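Local structure of gluconokinase (Sinorhizobium meliloti, 3T61) at residues A[21-26]-A[32-37]; A[48-53]-A[59-64]; A[81-86]-A[102-107]; A[121-126]-A[161-166]. The protein probably catalyses the ATP-dependent phosphorylation of D-gluconate to 6-phospho-D-gluconate. One frame throughout, in Å; residues are numbered along the deposited sequence.

Interaction 1: residues A[21-26]-A[32-37]. With PO4 (phosphate ion), chain C.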
# COMPACT_ATOMS: atom_id res chain seq x y z
N ILE A 21 -1.91 -2.14 22.36
CA ILE A 21 -1.75 -3.50 21.84
C ILE A 21 -1.38 -3.52 20.36
O ILE A 21 -2.02 -2.86 19.54
CB ILE A 21 -3.08 -4.31 21.95
CG1 ILE A 21 -3.67 -4.21 23.35
CG2 ILE A 21 -2.83 -5.76 21.55
CD1 ILE A 21 -2.79 -4.78 24.41
N VAL A 22 -0.34 -4.27 20.01
CA VAL A 22 0.04 -4.42 18.62
C VAL A 22 -0.32 -5.84 18.18
O VAL A 22 0.10 -6.81 18.82
CB VAL A 22 1.55 -4.23 18.39
CG1 VAL A 22 1.90 -4.63 16.94
CG2 VAL A 22 1.97 -2.78 18.64
N VAL A 23 -1.12 -5.98 17.13
CA VAL A 23 -1.46 -7.31 16.61
C VAL A 23 -0.51 -7.49 15.44
O VAL A 23 -0.61 -6.79 14.44
CB VAL A 23 -2.94 -7.40 16.14
CG1 VAL A 23 -3.28 -8.85 15.73
CG2 VAL A 23 -3.87 -6.94 17.26
N MSE A 24 0.43 -8.43 15.58
CA MSE A 24 1.46 -8.69 14.58
C MSE A 24 1.28 -10.03 13.86
O MSE A 24 0.34 -10.78 14.12
CB MSE A 24 2.85 -8.65 15.22
CG MSE A 24 3.06 -9.80 16.21
SE MSE A 24 4.80 -9.84 16.97
CE MSE A 24 5.69 -10.57 15.42
N GLY A 25 2.21 -10.32 12.95
CA GLY A 25 2.14 -11.54 12.17
C GLY A 25 2.30 -11.19 10.70
O GLY A 25 2.09 -10.03 10.32
N VAL A 26 2.68 -12.18 9.88
CA VAL A 26 2.90 -11.95 8.45
C VAL A 26 1.65 -11.47 7.72
O VAL A 26 0.54 -11.57 8.24
CB VAL A 26 3.42 -13.22 7.71
CG1 VAL A 26 4.76 -13.66 8.31
CG2 VAL A 26 2.38 -14.34 7.79
N SER A 32 -5.69 -7.15 10.92
CA SER A 32 -6.77 -6.16 10.95
C SER A 32 -8.09 -6.72 11.50
O SER A 32 -8.76 -6.04 12.28
CB SER A 32 -7.00 -5.53 9.57
OG SER A 32 -7.30 -6.52 8.61
N SER A 33 -8.50 -7.93 11.10
CA SER A 33 -9.75 -8.48 11.63
C SER A 33 -9.67 -8.69 13.15
O SER A 33 -10.58 -8.32 13.90
CB SER A 33 -10.09 -9.81 10.96
OG SER A 33 -10.30 -9.64 9.57
N VAL A 34 -8.57 -9.28 13.59
CA VAL A 34 -8.36 -9.55 15.00
C VAL A 34 -8.17 -8.25 15.76
O VAL A 34 -8.74 -8.05 16.85
CB VAL A 34 -7.12 -10.44 15.23
CG1 VAL A 34 -6.89 -10.63 16.72
CG2 VAL A 34 -7.31 -11.78 14.52
N GLY A 35 -7.37 -7.35 15.18
CA GLY A 35 -7.11 -6.06 15.80
C GLY A 35 -8.38 -5.27 16.03
O GLY A 35 -8.56 -4.64 17.08
N GLU A 36 -9.28 -5.29 15.05
CA GLU A 36 -10.52 -4.55 15.19
C GLU A 36 -11.41 -5.15 16.27
O GLU A 36 -11.98 -4.43 17.09
CB GLU A 36 -11.24 -4.48 13.84
CG GLU A 36 -10.40 -3.73 12.81
CD GLU A 36 -11.01 -3.72 11.42
OE1 GLU A 36 -11.33 -4.81 10.89
OE2 GLU A 36 -11.14 -2.62 10.84
N ALA A 37 -11.50 -6.48 16.30
CA ALA A 37 -12.32 -7.15 17.32
C ALA A 37 -11.76 -6.86 18.72
O ALA A 37 -12.52 -6.51 19.62
CB ALA A 37 -12.37 -8.66 17.05
P PO4 C . -3.49 -8.99 7.46
O1 PO4 C . -4.53 -7.79 7.96
O2 PO4 C . -2.43 -9.42 8.62
O3 PO4 C . -4.40 -10.23 7.16
O4 PO4 C . -2.58 -8.56 6.20
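Within residues 21-26, V23 alone touches residues 32-37 of helix 31-42, and its two methyls find different partners there. CG2 lies against bare backbone, 3.7 Å from CA of G35, where the CA atoms of the two residues are 5.8 Å apart. CG1, anti to the backbone N (chi1 -175°), turns to the preceding helix residue and meets CG1 of V34 at 4.1 Å. The contact is wholly apolar and buried. Cutting the valine back to an alanine here would remove both methyls and is likely to leave a gap over G35 and V34 CG1 without its partner. L117 of the neighbouring strand 113-118 packs on both V23 and V34, while L166 and I169 of helix 166-187 cover V34 further out. Backbone bonds from V23 to V91 and from V22 to A113 and V115 fix the strand within the parallel sheet. At the start of the helical segment the backbone N of S32 donates a nearly straight hydrogen bond to O1 of the phosphate ion (3.2 Å, 171°), and the amides of G28 and G30 with K31 NZ complete the grip on the anion. Strand, glycine-rich turn and helix round a phosphate are consistent with the P-loop (Walker A) of a nucleotide-binding kinase.

Interaction 2: residues A[48-53]-A[59-64]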
# COMPACT_ATOMS: atom_id res chain seq x y z
N GLU A 48 -5.13 0.94 11.66
CA GLU A 48 -4.56 -0.02 10.73
C GLU A 48 -3.15 0.45 10.37
O GLU A 48 -2.98 1.50 9.76
CB GLU A 48 -5.40 -0.14 9.46
CG GLU A 48 -4.85 -1.21 8.53
CD GLU A 48 -5.92 -1.86 7.69
OE1 GLU A 48 -6.95 -2.29 8.26
OE2 GLU A 48 -5.74 -1.94 6.45
N GLY A 49 -2.16 -0.35 10.75
CA GLY A 49 -0.77 -0.00 10.47
C GLY A 49 -0.46 0.32 9.02
O GLY A 49 0.30 1.25 8.74
N ASP A 50 -1.03 -0.45 8.10
CA ASP A 50 -0.80 -0.26 6.66
C ASP A 50 -1.00 1.17 6.17
O ASP A 50 -0.33 1.61 5.23
CB ASP A 50 -1.73 -1.16 5.85
CG ASP A 50 -1.33 -2.60 5.89
OD1 ASP A 50 -0.12 -2.89 5.78
OD2 ASP A 50 -2.22 -3.46 6.01
N ALA A 51 -1.94 1.88 6.78
CA ALA A 51 -2.23 3.25 6.38
C ALA A 51 -1.12 4.25 6.71
O ALA A 51 -1.19 5.40 6.29
CB ALA A 51 -3.54 3.69 7.02
N LEU A 52 -0.09 3.83 7.45
CA LEU A 52 0.97 4.76 7.81
C LEU A 52 2.27 4.62 7.01
O LEU A 52 3.28 5.26 7.34
CB LEU A 52 1.27 4.64 9.30
CG LEU A 52 0.01 4.70 10.16
CD1 LEU A 52 0.39 4.58 11.62
CD2 LEU A 52 -0.73 6.01 9.91
N HIS A 53 2.26 3.79 5.97
CA HIS A 53 3.43 3.59 5.11
C HIS A 53 3.63 4.81 4.23
O HIS A 53 2.67 5.37 3.71
CB HIS A 53 3.21 2.40 4.17
CG HIS A 53 3.56 1.07 4.75
ND1 HIS A 53 4.86 0.70 5.02
CD2 HIS A 53 2.79 0.01 5.08
CE1 HIS A 53 4.88 -0.54 5.47
NE2 HIS A 53 3.63 -0.98 5.52
N ARG A 59 4.14 1.88 -3.12
CA ARG A 59 4.44 1.60 -4.51
C ARG A 59 5.09 0.21 -4.61
O ARG A 59 4.70 -0.61 -5.45
CB ARG A 59 5.40 2.66 -5.07
CG ARG A 59 5.60 2.62 -6.59
CD ARG A 59 6.85 3.40 -6.96
NE ARG A 59 6.85 4.70 -6.30
CZ ARG A 59 7.90 5.22 -5.67
NH1 ARG A 59 9.04 4.56 -5.62
NH2 ARG A 59 7.80 6.41 -5.08
N LYS A 60 6.07 -0.07 -3.75
CA LYS A 60 6.71 -1.37 -3.76
C LYS A 60 5.72 -2.50 -3.47
O LYS A 60 5.74 -3.53 -4.14
CB LYS A 60 7.84 -1.44 -2.74
CG LYS A 60 9.11 -0.74 -3.14
CD LYS A 60 10.24 -1.16 -2.21
CE LYS A 60 11.57 -0.56 -2.61
NZ LYS A 60 12.67 -1.10 -1.77
N MSE A 61 4.87 -2.30 -2.48
CA MSE A 61 3.88 -3.31 -2.12
C MSE A 61 2.92 -3.51 -3.28
O MSE A 61 2.50 -4.63 -3.58
CB MSE A 61 3.13 -2.88 -0.86
CG MSE A 61 4.03 -2.55 0.32
SE MSE A 61 3.04 -1.91 1.88
CE MSE A 61 2.96 -3.59 2.90
N SER A 62 2.59 -2.42 -3.95
CA SER A 62 1.70 -2.45 -5.11
C SER A 62 2.28 -3.36 -6.19
O SER A 62 1.55 -4.08 -6.86
CB SER A 62 1.53 -1.05 -5.68
OG SER A 62 0.55 -1.03 -6.69
N GLU A 63 3.60 -3.33 -6.32
CA GLU A 63 4.31 -4.12 -7.32
C GLU A 63 4.61 -5.54 -6.87
O GLU A 63 5.07 -6.37 -7.66
CB GLU A 63 5.61 -3.40 -7.70
CG GLU A 63 5.36 -1.98 -8.22
CD GLU A 63 6.57 -1.06 -8.08
OE1 GLU A 63 7.46 -1.37 -7.26
OE2 GLU A 63 6.62 -0.02 -8.78
N GLY A 64 4.34 -5.84 -5.60
CA GLY A 64 4.61 -7.17 -5.10
C GLY A 64 6.09 -7.35 -4.82
O GLY A 64 6.60 -8.47 -4.86
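The selenomethionine M61 reaches from helix 55-63 across to H53, and its side chain carries most of this contact. From CB the chain sets out with CG anti to the carbonyl carbon (chi1 -55°) and stays extended through chi2, which delivers the selenium over one face of the imidazole. SE stands 3.9 Å from the ring centroid and 21° off the ring normal, an interaction of the Met-aromatic kind. It is displaced toward the rim, with CD2 of H53 its nearest atom at 3.7 Å. Beyond the selenium the chain bends at chi3 (99°), and the terminal CE passes NE2 of H53 at 3.8 Å before ending 4.3 Å from OD1 of D50, a looser approach. The two side chains cross at about a right angle. H53 is itself held in place: its ND1 is hydrogen-bonded to N57, and its ring stacks with W75. With an alanine in place of H53, M61 SE would probably lose the flat surface it rests on, N57 its hydrogen-bond partner and W75 its stacked ring. No hydrogen bond joins the two segments. Next to M61 on the helix, R59 faces the dimer partner and forms a salt bridge with E48 of the second subunit. The short 3-10 turn 49-52 leads out of strand 46-48, and H53 follows it just before helix 55-63; alongside, W75 of helix 69-83 donates NE1 to the carbonyl O of G49.

Interaction 3: residues A[81-86]-A[102-107]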
# COMPACT_ATOMS: atom_id res chain seq x y z
N GLU A 81 4.94 6.41 17.18
CA GLU A 81 4.32 7.65 17.65
C GLU A 81 2.85 7.45 18.06
O GLU A 81 2.40 8.08 19.01
CB GLU A 81 4.42 8.75 16.58
CG GLU A 81 5.84 9.21 16.24
CD GLU A 81 6.54 9.95 17.38
OE1 GLU A 81 5.86 10.41 18.32
OE2 GLU A 81 7.78 10.08 17.33
N ARG A 82 2.12 6.60 17.34
CA ARG A 82 0.71 6.35 17.68
C ARG A 82 0.61 5.57 18.99
O ARG A 82 -0.30 5.79 19.79
CB ARG A 82 0.02 5.55 16.57
CG ARG A 82 0.06 6.19 15.19
CD ARG A 82 -0.76 7.47 15.13
NE ARG A 82 -0.83 7.99 13.77
CZ ARG A 82 0.21 8.41 13.05
NH1 ARG A 82 1.44 8.38 13.55
NH2 ARG A 82 0.02 8.85 11.81
N LEU A 83 1.56 4.66 19.21
CA LEU A 83 1.57 3.84 20.41
C LEU A 83 1.96 4.65 21.65
O LEU A 83 1.69 4.23 22.78
CB LEU A 83 2.54 2.66 20.22
CG LEU A 83 2.11 1.58 19.21
CD1 LEU A 83 3.24 0.59 18.97
CD2 LEU A 83 0.87 0.88 19.72
N ALA A 84 2.56 5.82 21.43
CA ALA A 84 2.99 6.67 22.54
C ALA A 84 1.90 7.55 23.15
O ALA A 84 2.14 8.22 24.15
CB ALA A 84 4.16 7.54 22.09
N SER A 85 0.72 7.57 22.56
CA SER A 85 -0.36 8.39 23.09
C SER A 85 -0.68 8.00 24.53
O SER A 85 -0.30 6.91 24.99
CB SER A 85 -1.61 8.26 22.21
OG SER A 85 -2.07 6.92 22.15
N ARG A 86 -1.37 8.88 25.25
CA ARG A 86 -1.74 8.61 26.64
C ARG A 86 -2.69 7.42 26.70
O ARG A 86 -2.38 6.38 27.29
CB ARG A 86 -2.42 9.82 27.27
CG ARG A 86 -1.49 10.91 27.78
CD ARG A 86 -2.28 11.91 28.62
NE ARG A 86 -1.44 12.91 29.27
CZ ARG A 86 -1.89 13.82 30.13
NH1 ARG A 86 -3.18 13.86 30.44
NH2 ARG A 86 -1.05 14.69 30.67
N ASP A 102 11.43 -4.22 19.67
CA ASP A 102 12.14 -3.56 20.78
C ASP A 102 12.00 -2.04 20.68
O ASP A 102 11.83 -1.36 21.70
CB ASP A 102 13.62 -3.95 20.80
CG ASP A 102 13.83 -5.40 21.22
OD1 ASP A 102 12.96 -5.93 21.94
OD2 ASP A 102 14.86 -6.00 20.85
N LYS A 103 12.05 -1.50 19.46
CA LYS A 103 11.90 -0.06 19.27
C LYS A 103 10.51 0.38 19.65
O LYS A 103 10.33 1.34 20.41
CB LYS A 103 12.16 0.33 17.81
CG LYS A 103 13.46 1.08 17.61
CD LYS A 103 13.51 2.35 18.45
CE LYS A 103 14.88 2.99 18.36
NZ LYS A 103 15.02 4.22 19.19
N LEU A 104 9.50 -0.33 19.14
CA LEU A 104 8.12 -0.01 19.45
C LEU A 104 7.87 0.00 20.97
O LEU A 104 7.09 0.82 21.48
CB LEU A 104 7.19 -1.01 18.76
CG LEU A 104 7.12 -0.94 17.22
CD1 LEU A 104 6.05 -1.89 16.72
CD2 LEU A 104 6.78 0.49 16.78
N ARG A 105 8.52 -0.91 21.69
CA ARG A 105 8.38 -0.98 23.15
C ARG A 105 8.92 0.28 23.81
O ARG A 105 8.38 0.73 24.82
CB ARG A 105 9.13 -2.20 23.70
CG ARG A 105 8.35 -3.51 23.64
CD ARG A 105 9.26 -4.70 23.86
NE ARG A 105 8.59 -5.94 23.46
CZ ARG A 105 9.15 -6.89 22.73
NH1 ARG A 105 10.40 -6.77 22.30
NH2 ARG A 105 8.44 -7.96 22.42
N GLU A 106 9.98 0.86 23.25
CA GLU A 106 10.56 2.08 23.81
C GLU A 106 9.59 3.25 23.74
O GLU A 106 9.76 4.24 24.44
CB GLU A 106 11.85 2.47 23.08
CG GLU A 106 12.89 1.38 23.04
CD GLU A 106 14.24 1.86 22.55
OE1 GLU A 106 14.27 2.74 21.66
OE2 GLU A 106 15.27 1.35 23.03
N SER A 107 8.57 3.14 22.89
CA SER A 107 7.59 4.22 22.75
C SER A 107 6.56 4.15 23.87
O SER A 107 5.72 5.03 24.01
CB SER A 107 6.90 4.13 21.39
OG SER A 107 7.83 4.29 20.33
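L83 and L104 form the buried part of a contact between the C-terminal ends of helices 69-83 and 98-106, two helices of the parallel alpha/beta fold of a probable P-loop kinase that are linked through strand 90-92 of its sheet. One methyl from each leucine does the touching: CD1 of L83 lies 4.2 Å from CD2 of L104, the side chains meeting at a slant. S20 and V89 also pack on L83, and I79 of helix 69-83 adds a second contact to L104.

Toward solvent the character changes. A84 and S107, near the ends of their helices, bring the backbones to a CA separation of 5.2 Å, but little side chain stands between them; their CB atoms are 4.4 Å apart. No hydrogen bond crosses here. On the outer side of helix 98-106, charged residues pair along their own helix instead: K103 NZ forms a salt bridge with OE1 of E106 at 3.0 Å. R105 NH1 reaches D102 OD1 in a salt bridge whose hydrogen bond is bent and weak, while NH2 of R105 has a second acidic partner in E154. On the solvent side a CA-H...O contact also joins the two segments, with CA of A84 3.5 Å from the carbonyl O of S107 and an angle of 132° at the hydrogen.

Interaction 4: residues A[121-126]-A[161-166]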
# COMPACT_ATOMS: atom_id res chain seq x y z
N GLU A 121 2.90 -21.84 6.33
CA GLU A 121 2.66 -21.28 5.01
C GLU A 121 1.38 -21.84 4.40
O GLU A 121 0.57 -21.10 3.84
CB GLU A 121 3.83 -21.60 4.06
CG GLU A 121 3.64 -20.98 2.68
CD GLU A 121 4.75 -21.31 1.72
OE1 GLU A 121 5.94 -21.04 2.03
OE2 GLU A 121 4.44 -21.83 0.63
N SER A 122 1.20 -23.15 4.52
CA SER A 122 0.03 -23.81 3.96
C SER A 122 -1.28 -23.28 4.52
O SER A 122 -2.21 -22.96 3.77
CB SER A 122 0.10 -25.32 4.21
OG SER A 122 1.35 -25.84 3.79
N VAL A 123 -1.38 -23.20 5.84
CA VAL A 123 -2.59 -22.71 6.47
C VAL A 123 -2.83 -21.25 6.13
O VAL A 123 -3.95 -20.85 5.82
CB VAL A 123 -2.54 -22.88 8.01
CG1 VAL A 123 -3.72 -22.19 8.65
CG2 VAL A 123 -2.54 -24.36 8.36
N LEU A 124 -1.77 -20.45 6.19
CA LEU A 124 -1.87 -19.04 5.85
C LEU A 124 -2.39 -18.87 4.42
O LEU A 124 -3.34 -18.13 4.19
CB LEU A 124 -0.51 -18.36 6.01
CG LEU A 124 -0.05 -18.17 7.46
CD1 LEU A 124 1.44 -17.88 7.51
CD2 LEU A 124 -0.85 -17.04 8.11
N ALA A 125 -1.76 -19.56 3.47
CA ALA A 125 -2.18 -19.45 2.07
C ALA A 125 -3.64 -19.85 1.87
O ALA A 125 -4.40 -19.16 1.19
CB ALA A 125 -1.28 -20.30 1.18
N GLU A 126 -4.02 -20.97 2.47
CA GLU A 126 -5.37 -21.47 2.36
C GLU A 126 -6.39 -20.50 2.93
O GLU A 126 -7.43 -20.26 2.32
CB GLU A 126 -5.48 -22.83 3.07
CG GLU A 126 -6.76 -23.61 2.82
CD GLU A 126 -8.00 -22.97 3.44
OE1 GLU A 126 -7.91 -22.48 4.59
OE2 GLU A 126 -9.07 -22.98 2.78
N ASP A 161 -2.63 -19.34 17.30
CA ASP A 161 -2.58 -20.02 16.01
C ASP A 161 -3.84 -19.65 15.24
O ASP A 161 -4.90 -19.51 15.83
CB ASP A 161 -2.51 -21.54 16.21
CG ASP A 161 -1.99 -22.27 14.99
OD1 ASP A 161 -2.72 -22.34 13.99
OD2 ASP A 161 -0.84 -22.75 15.03
N VAL A 162 -3.72 -19.48 13.93
CA VAL A 162 -4.88 -19.07 13.13
C VAL A 162 -5.73 -20.19 12.53
O VAL A 162 -6.77 -19.92 11.92
CB VAL A 162 -4.43 -18.12 11.99
CG1 VAL A 162 -3.72 -16.93 12.57
CG2 VAL A 162 -3.55 -18.86 11.02
N ALA A 163 -5.31 -21.44 12.71
CA ALA A 163 -6.05 -22.57 12.15
C ALA A 163 -7.29 -22.90 12.99
O ALA A 163 -7.52 -24.04 13.35
CB ALA A 163 -5.15 -23.79 12.05
N GLN A 164 -8.07 -21.86 13.29
CA GLN A 164 -9.30 -22.00 14.08
C GLN A 164 -10.24 -20.83 13.77
O GLN A 164 -9.83 -19.85 13.17
CB GLN A 164 -8.97 -22.04 15.58
CG GLN A 164 -8.05 -20.94 16.10
CD GLN A 164 -7.71 -21.10 17.58
OE1 GLN A 164 -6.66 -20.65 18.05
NE2 GLN A 164 -8.61 -21.72 18.34
N PRO A 165 -11.52 -20.93 14.18
CA PRO A 165 -12.46 -19.85 13.91
C PRO A 165 -11.99 -18.49 14.43
O PRO A 165 -11.38 -18.40 15.50
CB PRO A 165 -13.74 -20.31 14.61
CG PRO A 165 -13.66 -21.80 14.46
CD PRO A 165 -12.20 -22.10 14.76
N LEU A 166 -12.29 -17.45 13.66
CA LEU A 166 -11.91 -16.08 14.02
C LEU A 166 -12.39 -15.71 15.43
O LEU A 166 -11.66 -15.07 16.19
CB LEU A 166 -12.49 -15.08 13.02
CG LEU A 166 -12.35 -13.59 13.38
CD1 LEU A 166 -10.87 -13.22 13.49
CD2 LEU A 166 -13.05 -12.74 12.33
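V123, on the first turn of helix 121-132, points at the loop that follows strand 157-161, and its CG1 methyl settles between two successive residues of that loop. It lies 4.0 Å from CB of A163 and 4.1 Å from CG2 of V162. With CG1 anti to the backbone N (chi1 172°), this branch is the one carried to the loop. The V123 and V162 side chains run in opposite directions past one another and meet through one methyl of each. CG2 of V162 serves a second partner as well: CD2 of L124 approaches it at 4.4 Å, the end of that side chain swung closer to the loop.

The loop is shaped by its own bonds. OD1 of D161 accepts from the backbone N of A163 at 3.0 Å through its anti lone pair, and the bond is nearly straight at 166°, forming an Asx turn. A163 then stands at the centre of an inverse gamma turn, and P165 follows as the N-cap of helix 166-187. V162 packs on L117 and its backbone is bonded to H118, both of strand 113-118, while L124 also reaches V26 and S29 of the phosphate-binding turn and L141 and L145 of helix 138-147. Between helix and loop themselves the chemistry is purely apolar: methyl groups meet methyl groups with no hydrogen bond across, so this junction depends on the fit of small and branched apolar side chains, and the directional bonding is spent on holding the loop's shape.

Overall arrangement
From the N terminus, interaction 1 closes the short phosphate-binding turn between strand 21-24 and helix 31-42. Interaction 2 follows, folding the loop after strand 46-48 onto helix 55-63, and interaction 3 then joins the ends of helices 69-83 and 98-106 across strand 90-92. Interaction 4 closes the longest loop, from helix 121-132 to the residues before helix 166-187. All four come in series, so none nests or crosses. Interaction 1 is central and touches each of the others: S32 meets E48, V22 meets L83, and V26 meets L124. Interactions 2 and 3 touch through L52 and R82, whereas 3 and 4 lie on opposite sides of the chain's centre, nearest atoms about 17 Å apart.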